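Local atomic coordinates of glucose-inhibited division protein A-related protein, probable oxidoreductase (Thermus thermophilus, PDB entry 2CUL), a protein that binds flavin-adenine dinucleotide through a Rossmann-type fold and is probably an oxidoreductase, related to glucose-inhibited division protein A. Residues 178-183 and 204-209; 122-127 and 138-143; 186-191 and 217-222; 156-161 and 195-200. One frame throughout, in Å; residues are numbered along the deposited sequence.

Contact 1: residues 178-183 and 204-209; sequences VRYLAF and VGLCVR. With FAD (flavin-adenine dinucleotide), chain B.
Y180 places CG between its backbone N and carbonyl carbon (chi1 64°), which swings the ring across L206, whereas F183 sets CG beside its own N (chi1 -76°), within touch of C207 and V208. The tyrosine crosses L206 at about a right angle: CD2 of L206 lies 3.5 Å from Y180 CZ, and CG of L206 is 3.3 Å from the hydroxyl OH. Water 1, in the ring plane, donates to both Y180 OH and L206 O. At the other end the one direct hydrogen bond runs from F183 N to C207 O (2.8 Å, 159°), and water 2 bridges F183 O and V208 O. V208 CG1 packs on F183 CD2 at 3.8 Å, while C207 SG stands at the ring edge. Residues 204-209 form the turn after 201-203, the last parallel strand of the Rossmann-type sheet, and G205 O accepts the amides of V208 and R209. This turn presents L206 N to the FAD phosphate oxygen O2P at 2.9 Å; a CB on G205 would collide with that oxygen. Strand 176-183 reaches the flavin end instead, with V178 CG2 3.6 Å from FAD C7M and Y180 CE2 3.8 Å from FAD C8M.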
# COMPACT_ATOMS: atom_id res chain seq x y z
N VAL A 178 6.03 -12.35 10.34
CA VAL A 178 6.61 -11.09 9.92
C VAL A 178 6.30 -10.02 10.96
O VAL A 178 5.13 -9.70 11.20
CB VAL A 178 6.05 -10.60 8.56
CG1 VAL A 178 6.60 -9.20 8.26
CG2 VAL A 178 6.44 -11.55 7.44
N ARG A 179 7.34 -9.49 11.59
CA ARG A 179 7.16 -8.42 12.56
C ARG A 179 7.39 -7.15 11.77
O ARG A 179 8.35 -7.04 11.00
CB ARG A 179 8.16 -8.55 13.71
CG ARG A 179 7.84 -9.71 14.64
CD ARG A 179 8.69 -9.66 15.90
NE ARG A 179 8.35 -10.74 16.82
CZ ARG A 179 8.91 -10.91 18.01
NH1 ARG A 179 9.85 -10.07 18.43
NH2 ARG A 179 8.54 -11.92 18.79
N TYR A 180 6.51 -6.18 11.94
CA TYR A 180 6.62 -4.93 11.20
C TYR A 180 6.16 -3.76 12.04
O TYR A 180 5.67 -3.93 13.16
CB TYR A 180 5.77 -5.03 9.93
CG TYR A 180 4.28 -5.17 10.20
CD1 TYR A 180 3.45 -4.05 10.23
CD2 TYR A 180 3.72 -6.41 10.46
CE1 TYR A 180 2.09 -4.16 10.52
CE2 TYR A 180 2.35 -6.54 10.75
CZ TYR A 180 1.55 -5.41 10.78
OH TYR A 180 0.21 -5.52 11.08
N LEU A 181 6.34 -2.57 11.50
CA LEU A 181 5.95 -1.36 12.20
C LEU A 181 4.78 -0.67 11.50
O LEU A 181 4.77 -0.53 10.28
CB LEU A 181 7.12 -0.38 12.28
CG LEU A 181 8.35 -0.85 13.05
CD1 LEU A 181 9.38 0.27 13.07
CD2 LEU A 181 7.96 -1.22 14.47
N ALA A 182 3.81 -0.24 12.29
CA ALA A 182 2.65 0.47 11.78
C ALA A 182 2.66 1.84 12.42
O ALA A 182 3.16 2.01 13.53
CB ALA A 182 1.37 -0.26 12.15
N PHE A 183 2.14 2.84 11.71
CA PHE A 183 2.08 4.19 12.25
C PHE A 183 1.28 4.14 13.55
O PHE A 183 0.25 3.48 13.63
CB PHE A 183 1.37 5.13 11.28
CG PHE A 183 2.21 5.55 10.11
CD1 PHE A 183 3.20 6.51 10.26
CD2 PHE A 183 2.01 4.98 8.85
CE1 PHE A 183 3.98 6.91 9.18
CE2 PHE A 183 2.78 5.37 7.76
CZ PHE A 183 3.77 6.34 7.93
N VAL A 204 -3.14 4.23 4.50
CA VAL A 204 -4.23 3.26 4.49
C VAL A 204 -3.69 1.83 4.56
O VAL A 204 -2.55 1.57 4.19
CB VAL A 204 -5.09 3.44 3.21
CG1 VAL A 204 -4.27 3.06 1.98
CG2 VAL A 204 -6.34 2.60 3.29
N GLY A 205 -4.52 0.91 5.04
CA GLY A 205 -4.11 -0.48 5.11
C GLY A 205 -3.35 -0.88 6.35
O GLY A 205 -3.40 -0.21 7.38
N LEU A 206 -2.62 -1.99 6.23
CA LEU A 206 -1.87 -2.54 7.34
C LEU A 206 -0.84 -1.60 7.96
O LEU A 206 -0.52 -1.73 9.14
CB LEU A 206 -1.18 -3.84 6.91
CG LEU A 206 -1.00 -4.85 8.05
CD1 LEU A 206 -2.36 -5.46 8.39
CD2 LEU A 206 -0.01 -5.94 7.65
N CYS A 207 -0.30 -0.66 7.18
CA CYS A 207 0.69 0.23 7.76
C CYS A 207 0.09 1.19 8.79
O CYS A 207 0.82 1.91 9.47
CB CYS A 207 1.47 1.00 6.66
SG CYS A 207 0.64 2.37 5.82
N VAL A 208 -1.24 1.19 8.92
CA VAL A 208 -1.90 2.04 9.92
C VAL A 208 -2.87 1.28 10.83
O VAL A 208 -3.08 1.67 11.97
CB VAL A 208 -2.66 3.24 9.29
CG1 VAL A 208 -1.67 4.26 8.79
CG2 VAL A 208 -3.57 2.78 8.17
N ARG A 209 -3.46 0.20 10.33
CA ARG A 209 -4.40 -0.58 11.14
C ARG A 209 -4.46 -2.02 10.68
O ARG A 209 -4.41 -2.31 9.48
CB ARG A 209 -5.79 0.05 11.09
CG ARG A 209 -6.81 -0.69 11.95
CD ARG A 209 -8.02 0.18 12.25
NE ARG A 209 -8.69 0.65 11.04
CZ ARG A 209 -9.73 1.48 11.03
NH1 ARG A 209 -10.22 1.94 12.17
NH2 ARG A 209 -10.27 1.85 9.88
PA FAD B . 0.41 -5.19 0.97
O1A FAD B . 1.51 -5.93 1.60
O2A FAD B . -0.68 -5.93 0.28
O5B FAD B . 1.00 -4.15 -0.09
C5B FAD B . 2.08 -3.28 0.28
C4B FAD B . 2.75 -2.88 -1.03
O4B FAD B . 3.59 -1.76 -0.73
C3B FAD B . 3.66 -3.96 -1.63
O3B FAD B . 3.40 -4.17 -3.00
C2B FAD B . 5.04 -3.44 -1.36
O2B FAD B . 6.06 -3.92 -2.21
C1B FAD B . 4.81 -1.93 -1.44
N9A FAD B . 5.83 -1.11 -0.79
C8A FAD B . 6.19 -1.14 0.54
N7A FAD B . 7.15 -0.26 0.82
C5A FAD B . 7.40 0.36 -0.39
C6A FAD B . 8.31 1.39 -0.74
N6A FAD B . 9.14 1.97 0.11
N1A FAD B . 8.32 1.80 -2.07
C2A FAD B . 7.47 1.22 -2.98
N3A FAD B . 6.58 0.23 -2.69
C4A FAD B . 6.59 -0.16 -1.39
N1 FAD B . -4.71 -11.32 5.61
C2 FAD B . -5.54 -12.27 5.08
O2 FAD B . -6.68 -12.01 4.78
N3 FAD B . -5.04 -13.57 4.88
C4 FAD B . -3.75 -13.96 5.19
O4 FAD B . -3.37 -15.13 4.99
C4X FAD B . -2.90 -12.98 5.74
N5 FAD B . -1.59 -13.29 6.08
C5X FAD B . -0.75 -12.34 6.62
C6 FAD B . 0.56 -12.68 6.96
C7 FAD B . 1.46 -11.75 7.50
C7M FAD B . 2.87 -12.19 7.84
C8 FAD B . 1.01 -10.40 7.71
C8M FAD B . 1.91 -9.34 8.28
C9 FAD B . -0.32 -10.04 7.38
C9A FAD B . -1.23 -10.98 6.83
N10 FAD B . -2.58 -10.66 6.47
C10 FAD B . -3.42 -11.65 5.93
C1' FAD B . -3.15 -9.27 6.68
C2' FAD B . -3.37 -8.35 5.45
O2' FAD B . -4.52 -8.78 4.76
C3' FAD B . -2.17 -8.35 4.49
O3' FAD B . -0.98 -7.91 5.15
C4' FAD B . -2.37 -7.40 3.29
O4' FAD B . -1.38 -7.65 2.28
C5' FAD B . -2.29 -5.94 3.78
O5' FAD B . -2.53 -5.05 2.67
P FAD B . -1.66 -3.75 2.43
O1P FAD B . -2.26 -3.12 1.24
O2P FAD B . -1.60 -2.91 3.68
O3P FAD B . -0.20 -4.25 2.14
O HOH W 1 -1.18 -3.02 11.48
O HOH W 2 -1.33 1.20 14.03

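Contact 2: residues 122-127 and 138-143; sequences GSFLGA and AGRLSE. With FAD (flavin-adenine dinucleotide), chain B.
F124 and G139 make the tight heart of this contact. G139 CA sits over the centre of the F124 ring, 3.7 Å from its centroid, a CH-pi contact, while C2B of the FAD ribose lies over the opposite face near the rim. A side chain at 139 would run into F124 CG, so the closeness depends on glycine. Beside it, S123 OG donates to G139 O at 2.8 Å, a bond made possible by chi1 of 51°, which holds the hydroxyl between the backbone N and the carbonyl carbon. A127 CB presses on A138 O at 3.3 Å. E143 OE1 meets F124 CZ at 3.5 Å, and its carboxylate is gripped side-on by R140, NE to OE2 at 2.7 Å and NH2 to OE1 at 2.9 Å. So held, R140 turns NH1 to the FAD phosphate oxygen O1A (3.0 Å), with F124 CE2 over one face of its guanidinium and F43 in a cation-pi contact. Replacing F124 by an alanine would probably open a gap between G139 and the ribose and remove a support of the R140 guanidinium. The loose side is the type II turn from R140 to E143, where L141 and S142 are exposed and take no part. The first loop leaves Rossmann strand 116-119 and enters strand 128-131; the second follows strand 134-138. L125 is bonded through its backbone to L181 of strand 176-183, and L141 N reaches Y176 OH on the same strand.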
# COMPACT_ATOMS: atom_id res chain seq x y z
N GLY A 122 1.84 -1.56 3.61
CA GLY A 122 1.66 -2.81 4.33
C GLY A 122 2.61 -3.12 5.47
O GLY A 122 2.85 -2.29 6.34
N SER A 123 3.16 -4.33 5.44
CA SER A 123 4.08 -4.81 6.46
C SER A 123 5.55 -4.62 6.08
O SER A 123 6.41 -5.36 6.55
CB SER A 123 3.82 -6.30 6.71
OG SER A 123 3.80 -7.02 5.47
N PHE A 124 5.83 -3.63 5.24
CA PHE A 124 7.20 -3.40 4.78
C PHE A 124 8.04 -2.36 5.51
O PHE A 124 9.15 -2.05 5.07
CB PHE A 124 7.17 -3.10 3.28
CG PHE A 124 6.82 -4.29 2.43
CD1 PHE A 124 7.82 -5.01 1.78
CD2 PHE A 124 5.50 -4.72 2.32
CE1 PHE A 124 7.51 -6.14 1.03
CE2 PHE A 124 5.18 -5.85 1.57
CZ PHE A 124 6.19 -6.57 0.93
N LEU A 125 7.54 -1.83 6.62
CA LEU A 125 8.31 -0.86 7.39
C LEU A 125 8.97 -1.60 8.55
O LEU A 125 8.27 -2.16 9.39
CB LEU A 125 7.41 0.25 7.94
CG LEU A 125 6.73 1.20 6.95
CD1 LEU A 125 5.82 2.15 7.72
CD2 LEU A 125 7.76 1.98 6.16
N GLY A 126 10.30 -1.64 8.57
CA GLY A 126 11.01 -2.32 9.64
C GLY A 126 10.68 -3.80 9.70
O GLY A 126 10.66 -4.42 10.77
N ALA A 127 10.42 -4.38 8.53
CA ALA A 127 10.05 -5.79 8.43
C ALA A 127 11.15 -6.79 8.78
O ALA A 127 12.30 -6.64 8.38
CB ALA A 127 9.53 -6.08 7.03
N ALA A 138 12.19 -8.65 5.00
CA ALA A 138 11.16 -8.78 3.98
C ALA A 138 9.77 -8.64 4.58
O ALA A 138 9.51 -9.13 5.68
CB ALA A 138 11.29 -10.14 3.29
N GLY A 139 8.87 -7.98 3.85
CA GLY A 139 7.51 -7.79 4.34
C GLY A 139 6.60 -8.97 4.05
O GLY A 139 5.51 -9.07 4.60
N ARG A 140 7.06 -9.86 3.17
CA ARG A 140 6.31 -11.06 2.78
C ARG A 140 7.34 -11.99 2.14
O ARG A 140 8.38 -11.54 1.69
CB ARG A 140 5.20 -10.68 1.79
CG ARG A 140 4.36 -11.84 1.27
CD ARG A 140 3.01 -11.34 0.73
NE ARG A 140 3.21 -10.18 -0.14
CZ ARG A 140 2.59 -9.01 0.00
NH1 ARG A 140 1.70 -8.83 0.97
NH2 ARG A 140 2.91 -8.00 -0.80
N LEU A 141 7.05 -13.29 2.12
CA LEU A 141 7.99 -14.25 1.55
C LEU A 141 8.55 -13.82 0.20
O LEU A 141 7.81 -13.49 -0.73
CB LEU A 141 7.33 -15.62 1.43
CG LEU A 141 8.25 -16.77 1.03
CD1 LEU A 141 9.42 -16.85 1.99
CD2 LEU A 141 7.47 -18.08 1.01
N SER A 142 9.88 -13.81 0.10
CA SER A 142 10.59 -13.45 -1.13
C SER A 142 10.41 -12.00 -1.60
O SER A 142 10.78 -11.67 -2.72
CB SER A 142 10.17 -14.39 -2.26
OG SER A 142 10.50 -15.73 -1.94
N GLU A 143 9.86 -11.15 -0.74
CA GLU A 143 9.65 -9.75 -1.07
C GLU A 143 10.44 -8.86 -0.12
O GLU A 143 9.98 -8.56 0.99
CB GLU A 143 8.16 -9.41 -1.01
CG GLU A 143 7.34 -10.12 -2.08
CD GLU A 143 5.86 -9.81 -1.99
OE1 GLU A 143 5.52 -8.62 -1.85
OE2 GLU A 143 5.05 -10.75 -2.06
PA FAD B . 0.41 -5.19 0.97
O1A FAD B . 1.51 -5.93 1.60
O2A FAD B . -0.68 -5.93 0.28
O5B FAD B . 1.00 -4.15 -0.09
C5B FAD B . 2.08 -3.28 0.28
C4B FAD B . 2.75 -2.88 -1.03
O4B FAD B . 3.59 -1.76 -0.73
C3B FAD B . 3.66 -3.96 -1.63
O3B FAD B . 3.40 -4.17 -3.00
C2B FAD B . 5.04 -3.44 -1.36
O2B FAD B . 6.06 -3.92 -2.21
C1B FAD B . 4.81 -1.93 -1.44
N9A FAD B . 5.83 -1.11 -0.79
C8A FAD B . 6.19 -1.14 0.54
N7A FAD B . 7.15 -0.26 0.82
C5A FAD B . 7.40 0.36 -0.39
C6A FAD B . 8.31 1.39 -0.74
N6A FAD B . 9.14 1.97 0.11
N1A FAD B . 8.32 1.80 -2.07
C2A FAD B . 7.47 1.22 -2.98
N3A FAD B . 6.58 0.23 -2.69
C4A FAD B . 6.59 -0.16 -1.39
N1 FAD B . -4.71 -11.32 5.61
C2 FAD B . -5.54 -12.27 5.08
O2 FAD B . -6.68 -12.01 4.78
N3 FAD B . -5.04 -13.57 4.88
C4 FAD B . -3.75 -13.96 5.19
O4 FAD B . -3.37 -15.13 4.99
C4X FAD B . -2.90 -12.98 5.74
N5 FAD B . -1.59 -13.29 6.08
C5X FAD B . -0.75 -12.34 6.62
C6 FAD B . 0.56 -12.68 6.96
C7 FAD B . 1.46 -11.75 7.50
C7M FAD B . 2.87 -12.19 7.84
C8 FAD B . 1.01 -10.40 7.71
C8M FAD B . 1.91 -9.34 8.28
C9 FAD B . -0.32 -10.04 7.38
C9A FAD B . -1.23 -10.98 6.83
N10 FAD B . -2.58 -10.66 6.47
C10 FAD B . -3.42 -11.65 5.93
C1' FAD B . -3.15 -9.27 6.68
C2' FAD B . -3.37 -8.35 5.45
O2' FAD B . -4.52 -8.78 4.76
C3' FAD B . -2.17 -8.35 4.49
O3' FAD B . -0.98 -7.91 5.15
C4' FAD B . -2.37 -7.40 3.29
O4' FAD B . -1.38 -7.65 2.28
C5' FAD B . -2.29 -5.94 3.78
O5' FAD B . -2.53 -5.05 2.67
P FAD B . -1.66 -3.75 2.43
O1P FAD B . -2.26 -3.12 1.24
O2P FAD B . -1.60 -2.91 3.68
O3P FAD B . -0.20 -4.25 2.14

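Contact 3: residues 186-191 and 217-222; sequences EEWEEK and SEEGKR
R222 reaches from helix 213-230 to the backbone of E190, and hydrogen bonds carry most of the contact. NH1 and NH2 both point end-on at E190 O, at 2.8 Å and 2.9 Å, with the oxygen in the guanidinium plane; the two donors come from the same face of the carbonyl, tilted 27° from its plane. Water 3 extends the pattern, accepting from R222 NH1 and donating to K191 O. The ionic part lies within the helix, between residues three apart. R222 grips E219 side-on, NE to OE2 at 2.9 Å and NH2 to OE1 at 3.1 Å, the latter on the syn lone pair. A bend at chi3 (73°) in R222 and another at chi2 in E219 let the two groups meet this way. Both acids also bind R209: E190 through OE1, E219 through OE1. Van der Waals contact is slight: W188 meets charged groups with the outer rim of its ring, CH2 lying 3.8 Å from E219 OE1, which is near the ring plane, and 3.9 Å from R222 NH2, the ring and guanidinium planes being 76° apart. Its own NE1 bonds to A203 O, and E190 CG lies close to R222 NH2. The closest CA atoms, those of K191 and R222, are 9.1 Å apart, so long side chains span the gap. The bonds to E190 O, E219 and water 3 together fix the guanidinium in rotation, and two arginines set against two glutamates probably balance the charge where the helix meets the loop that follows strand 188-189.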
# COMPACT_ATOMS: atom_id res chain seq x y z
N GLU A 186 -2.12 7.63 17.05
CA GLU A 186 -2.23 9.08 17.23
C GLU A 186 -1.79 9.87 16.01
O GLU A 186 -2.14 11.04 15.87
CB GLU A 186 -1.41 9.51 18.46
CG GLU A 186 -1.34 11.01 18.71
CD GLU A 186 -2.71 11.67 18.85
OE1 GLU A 186 -3.58 11.10 19.53
OE2 GLU A 186 -2.90 12.76 18.27
N GLU A 187 -1.03 9.23 15.12
CA GLU A 187 -0.56 9.90 13.91
C GLU A 187 -1.64 9.95 12.84
O GLU A 187 -1.61 10.79 11.95
CB GLU A 187 0.62 9.14 13.31
CG GLU A 187 1.83 8.98 14.21
CD GLU A 187 2.73 10.18 14.18
OE1 GLU A 187 2.36 11.21 13.57
OE2 GLU A 187 3.82 10.10 14.77
N TRP A 188 -2.59 9.03 12.94
CA TRP A 188 -3.63 8.87 11.93
C TRP A 188 -5.04 9.31 12.30
O TRP A 188 -5.53 9.01 13.38
CB TRP A 188 -3.61 7.40 11.53
CG TRP A 188 -4.39 7.01 10.33
CD1 TRP A 188 -4.14 7.36 9.04
CD2 TRP A 188 -5.48 6.09 10.30
NE1 TRP A 188 -5.01 6.71 8.19
CE2 TRP A 188 -5.84 5.92 8.94
CE3 TRP A 188 -6.19 5.38 11.28
CZ2 TRP A 188 -6.88 5.07 8.54
CZ3 TRP A 188 -7.22 4.53 10.88
CH2 TRP A 188 -7.55 4.38 9.52
N GLU A 189 -5.70 10.01 11.38
CA GLU A 189 -7.08 10.45 11.56
C GLU A 189 -7.94 9.47 10.77
O GLU A 189 -8.04 9.56 9.55
CB GLU A 189 -7.26 11.88 11.04
CG GLU A 189 -8.66 12.44 11.20
CD GLU A 189 -8.72 13.95 10.97
OE1 GLU A 189 -8.26 14.42 9.91
OE2 GLU A 189 -9.24 14.66 11.86
N GLU A 190 -8.56 8.53 11.48
CA GLU A 190 -9.38 7.49 10.86
C GLU A 190 -10.43 7.95 9.85
O GLU A 190 -10.62 7.31 8.81
CB GLU A 190 -10.06 6.66 11.95
CG GLU A 190 -10.74 5.40 11.44
CD GLU A 190 -11.40 4.62 12.56
OE1 GLU A 190 -10.72 4.29 13.55
OE2 GLU A 190 -12.61 4.32 12.44
N LYS A 191 -11.11 9.06 10.13
CA LYS A 191 -12.16 9.55 9.24
C LYS A 191 -11.66 10.10 7.90
O LYS A 191 -12.36 10.01 6.90
CB LYS A 191 -12.96 10.65 9.94
CG LYS A 191 -13.65 10.22 11.23
CD LYS A 191 -14.36 11.39 11.89
CE LYS A 191 -13.38 12.51 12.24
NZ LYS A 191 -14.06 13.69 12.84
N SER A 217 -9.26 -4.01 1.57
CA SER A 217 -10.04 -3.57 0.42
C SER A 217 -11.09 -2.53 0.81
O SER A 217 -11.23 -1.50 0.15
CB SER A 217 -10.72 -4.78 -0.23
OG SER A 217 -11.59 -4.37 -1.28
N GLU A 218 -11.82 -2.79 1.90
CA GLU A 218 -12.84 -1.85 2.36
C GLU A 218 -12.20 -0.52 2.73
O GLU A 218 -12.75 0.55 2.45
CB GLU A 218 -13.58 -2.43 3.57
CG GLU A 218 -14.27 -3.74 3.26
CD GLU A 218 -14.82 -4.43 4.49
OE1 GLU A 218 -14.22 -4.27 5.58
OE2 GLU A 218 -15.83 -5.14 4.37
N GLU A 219 -11.02 -0.58 3.35
CA GLU A 219 -10.33 0.65 3.73
C GLU A 219 -9.88 1.44 2.51
O GLU A 219 -9.97 2.66 2.49
CB GLU A 219 -9.15 0.33 4.65
CG GLU A 219 -9.60 0.02 6.07
CD GLU A 219 -10.20 1.24 6.74
OE1 GLU A 219 -9.43 2.09 7.22
OE2 GLU A 219 -11.45 1.36 6.77
N GLY A 220 -9.40 0.74 1.49
CA GLY A 220 -8.96 1.41 0.28
C GLY A 220 -10.12 2.10 -0.41
O GLY A 220 -9.97 3.22 -0.92
N LYS A 221 -11.27 1.44 -0.44
CA LYS A 221 -12.46 2.02 -1.06
C LYS A 221 -12.93 3.23 -0.25
O LYS A 221 -13.33 4.25 -0.82
CB LYS A 221 -13.58 0.99 -1.15
CG LYS A 221 -14.84 1.52 -1.82
CD LYS A 221 -15.87 0.43 -2.04
CE LYS A 221 -17.06 0.96 -2.82
NZ LYS A 221 -18.09 -0.09 -3.05
N ARG A 222 -12.87 3.12 1.07
CA ARG A 222 -13.29 4.20 1.95
C ARG A 222 -12.41 5.43 1.73
O ARG A 222 -12.89 6.56 1.74
CB ARG A 222 -13.23 3.76 3.42
CG ARG A 222 -13.86 4.73 4.41
CD ARG A 222 -14.03 4.09 5.79
NE ARG A 222 -12.78 3.92 6.52
CZ ARG A 222 -12.14 4.89 7.17
NH1 ARG A 222 -12.63 6.13 7.18
NH2 ARG A 222 -11.01 4.63 7.82
O HOH W 3 -14.43 7.79 5.81

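Contact 4: residues 156-161 and 195-200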
# COMPACT_ATOMS: atom_id res chain seq x y z
N LEU A 156 11.86 12.18 10.51
CA LEU A 156 10.91 13.28 10.51
C LEU A 156 10.10 13.36 11.80
O LEU A 156 9.39 14.34 12.03
CB LEU A 156 9.96 13.16 9.30
CG LEU A 156 10.63 13.29 7.93
CD1 LEU A 156 9.62 13.04 6.83
CD2 LEU A 156 11.25 14.68 7.79
N GLY A 157 10.21 12.33 12.63
CA GLY A 157 9.51 12.34 13.90
C GLY A 157 8.32 11.41 14.05
O GLY A 157 7.73 11.32 15.13
N PHE A 158 7.95 10.71 12.98
CA PHE A 158 6.81 9.80 13.06
C PHE A 158 7.01 8.69 14.08
O PHE A 158 8.11 8.14 14.21
CB PHE A 158 6.53 9.19 11.68
CG PHE A 158 5.86 10.14 10.73
CD1 PHE A 158 4.48 10.33 10.78
CD2 PHE A 158 6.61 10.84 9.80
CE1 PHE A 158 3.86 11.22 9.90
CE2 PHE A 158 6.00 11.73 8.92
CZ PHE A 158 4.62 11.92 8.97
N ARG A 159 5.95 8.37 14.81
CA ARG A 159 5.97 7.32 15.83
C ARG A 159 5.33 6.05 15.28
O ARG A 159 4.38 6.10 14.50
CB ARG A 159 5.18 7.77 17.07
CG ARG A 159 5.76 8.97 17.80
CD ARG A 159 7.19 8.72 18.24
NE ARG A 159 7.52 9.49 19.44
CZ ARG A 159 8.72 9.50 20.02
NH1 ARG A 159 9.71 8.78 19.51
NH2 ARG A 159 8.92 10.22 21.12
N PHE A 160 5.85 4.90 15.71
CA PHE A 160 5.35 3.60 15.25
C PHE A 160 5.13 2.62 16.40
O PHE A 160 5.67 2.78 17.49
CB PHE A 160 6.35 2.98 14.28
CG PHE A 160 6.60 3.82 13.06
CD1 PHE A 160 5.83 3.65 11.92
CD2 PHE A 160 7.59 4.79 13.06
CE1 PHE A 160 6.04 4.44 10.79
CE2 PHE A 160 7.81 5.59 11.94
CZ PHE A 160 7.03 5.41 10.80
N VAL A 161 4.32 1.60 16.13
CA VAL A 161 4.04 0.55 17.10
C VAL A 161 4.37 -0.78 16.42
O VAL A 161 4.25 -0.90 15.20
CB VAL A 161 2.55 0.54 17.55
CG1 VAL A 161 2.23 1.83 18.28
CG2 VAL A 161 1.63 0.37 16.36
N LEU A 195 -2.37 11.65 7.88
CA LEU A 195 -1.25 11.48 8.80
C LEU A 195 -1.02 12.96 9.10
O LEU A 195 -0.26 13.65 8.41
CB LEU A 195 -0.05 10.84 8.11
CG LEU A 195 -0.14 9.33 7.90
CD1 LEU A 195 1.12 8.83 7.20
CD2 LEU A 195 -0.30 8.62 9.25
N LYS A 196 -1.74 13.45 10.11
CA LYS A 196 -1.74 14.85 10.51
C LYS A 196 -0.43 15.56 10.82
O LYS A 196 -0.40 16.79 10.89
CB LYS A 196 -2.69 15.04 11.70
CG LYS A 196 -2.26 14.30 12.95
CD LYS A 196 -3.19 14.61 14.11
CE LYS A 196 -2.82 13.80 15.34
NZ LYS A 196 -1.42 14.04 15.78
N ARG A 197 0.64 14.81 11.01
CA ARG A 197 1.94 15.41 11.31
C ARG A 197 2.38 16.37 10.20
O ARG A 197 3.02 17.38 10.46
CB ARG A 197 2.99 14.32 11.51
CG ARG A 197 4.36 14.84 11.95
CD ARG A 197 5.29 13.69 12.31
NE ARG A 197 4.84 12.96 13.50
CZ ARG A 197 5.16 13.28 14.75
NH1 ARG A 197 5.95 14.32 14.99
NH2 ARG A 197 4.70 12.56 15.76
N LEU A 198 2.01 16.05 8.96
CA LEU A 198 2.36 16.89 7.82
C LEU A 198 1.10 17.11 6.98
O LEU A 198 0.06 16.52 7.25
CB LEU A 198 3.44 16.21 6.98
CG LEU A 198 4.77 15.96 7.70
CD1 LEU A 198 5.67 15.07 6.85
CD2 LEU A 198 5.45 17.29 7.98
N GLU A 199 1.21 17.98 5.97
CA GLU A 199 0.07 18.27 5.11
C GLU A 199 0.09 17.44 3.83
O GLU A 199 1.16 17.03 3.37
CB GLU A 199 0.06 19.76 4.73
CG GLU A 199 -0.12 20.70 5.91
CD GLU A 199 -1.46 20.52 6.60
OE1 GLU A 199 -2.50 20.59 5.90
OE2 GLU A 199 -1.48 20.30 7.82
N GLY A 200 -1.10 17.18 3.28
CA GLY A 200 -1.24 16.42 2.05
C GLY A 200 -0.85 14.95 2.10
O GLY A 200 -0.72 14.30 1.06
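F158 and R197 face each other across two loops whose backbones stay apart, their CA atoms 7.6 Å from one another, and the first loop leaves helix 148-155 by a Schellman motif with G157 at positive phi. The R197 chain, with CG anti to the backbone N (chi1 -175°), runs antiparallel over F158. Its CD lies over the ring centre, 3.6 Å from the centroid and 6° off the normal, a CH-pi contact, and CB touches CE1 of F158 at 3.6 Å. A bend at chi3 (-66°) then lays the guanidinium flat against the G157 carbonyl oxygen, with G157 O over its centre and 3.3 Å from R197 CZ. Because the oxygen meets a face, the angle is too poor for a hydrogen bond; the polar end of R197 is held by a salt bridge from NH2 to E187. Any cation-pi attraction to F158 is long and weak at most. A CB on G157 would be tight against R197 NH1. L198 CD1 meets the ring at its edge, 3.9 Å from F158 CE2, and L195 CB approaches CE1 at 4.3 Å. With an alanine here in place of F158, the R197 methylenes and L198 would probably lose the surface they rest on and a gap would open beside L195. F158 also packs on L153 of helix 148-155 and L201 of strand 201-203, while L156 and L198 both lie on L94 and L96 of strand 84-97, so the contact joins the end of helix 148-155 to strands 84-97 and 201-203 of the Rossmann-type sheet.

Overall arrangement
From the N terminus, contact 2 comes first, closing a short loop round the hairpin of strands 128-131 and 134-138 before any other opens. The remaining three cross one another and none nests: contact 4 opens at 156-161, contact 1 at 178-183 and contact 3 at 186-191, and they close in the same order, at 195-200, 204-209 and 217-222. Contacts 1 and 2 meet on FAD and tie the four-stranded antiparallel sheet to the Rossmann-type sheet. Contacts 1 and 4 share neighbouring strands 176-183 and 160-167. R209 links contact 1 to contact 3, which ties 186-191 to helix 213-230, and E187 links contact 3 to contact 4.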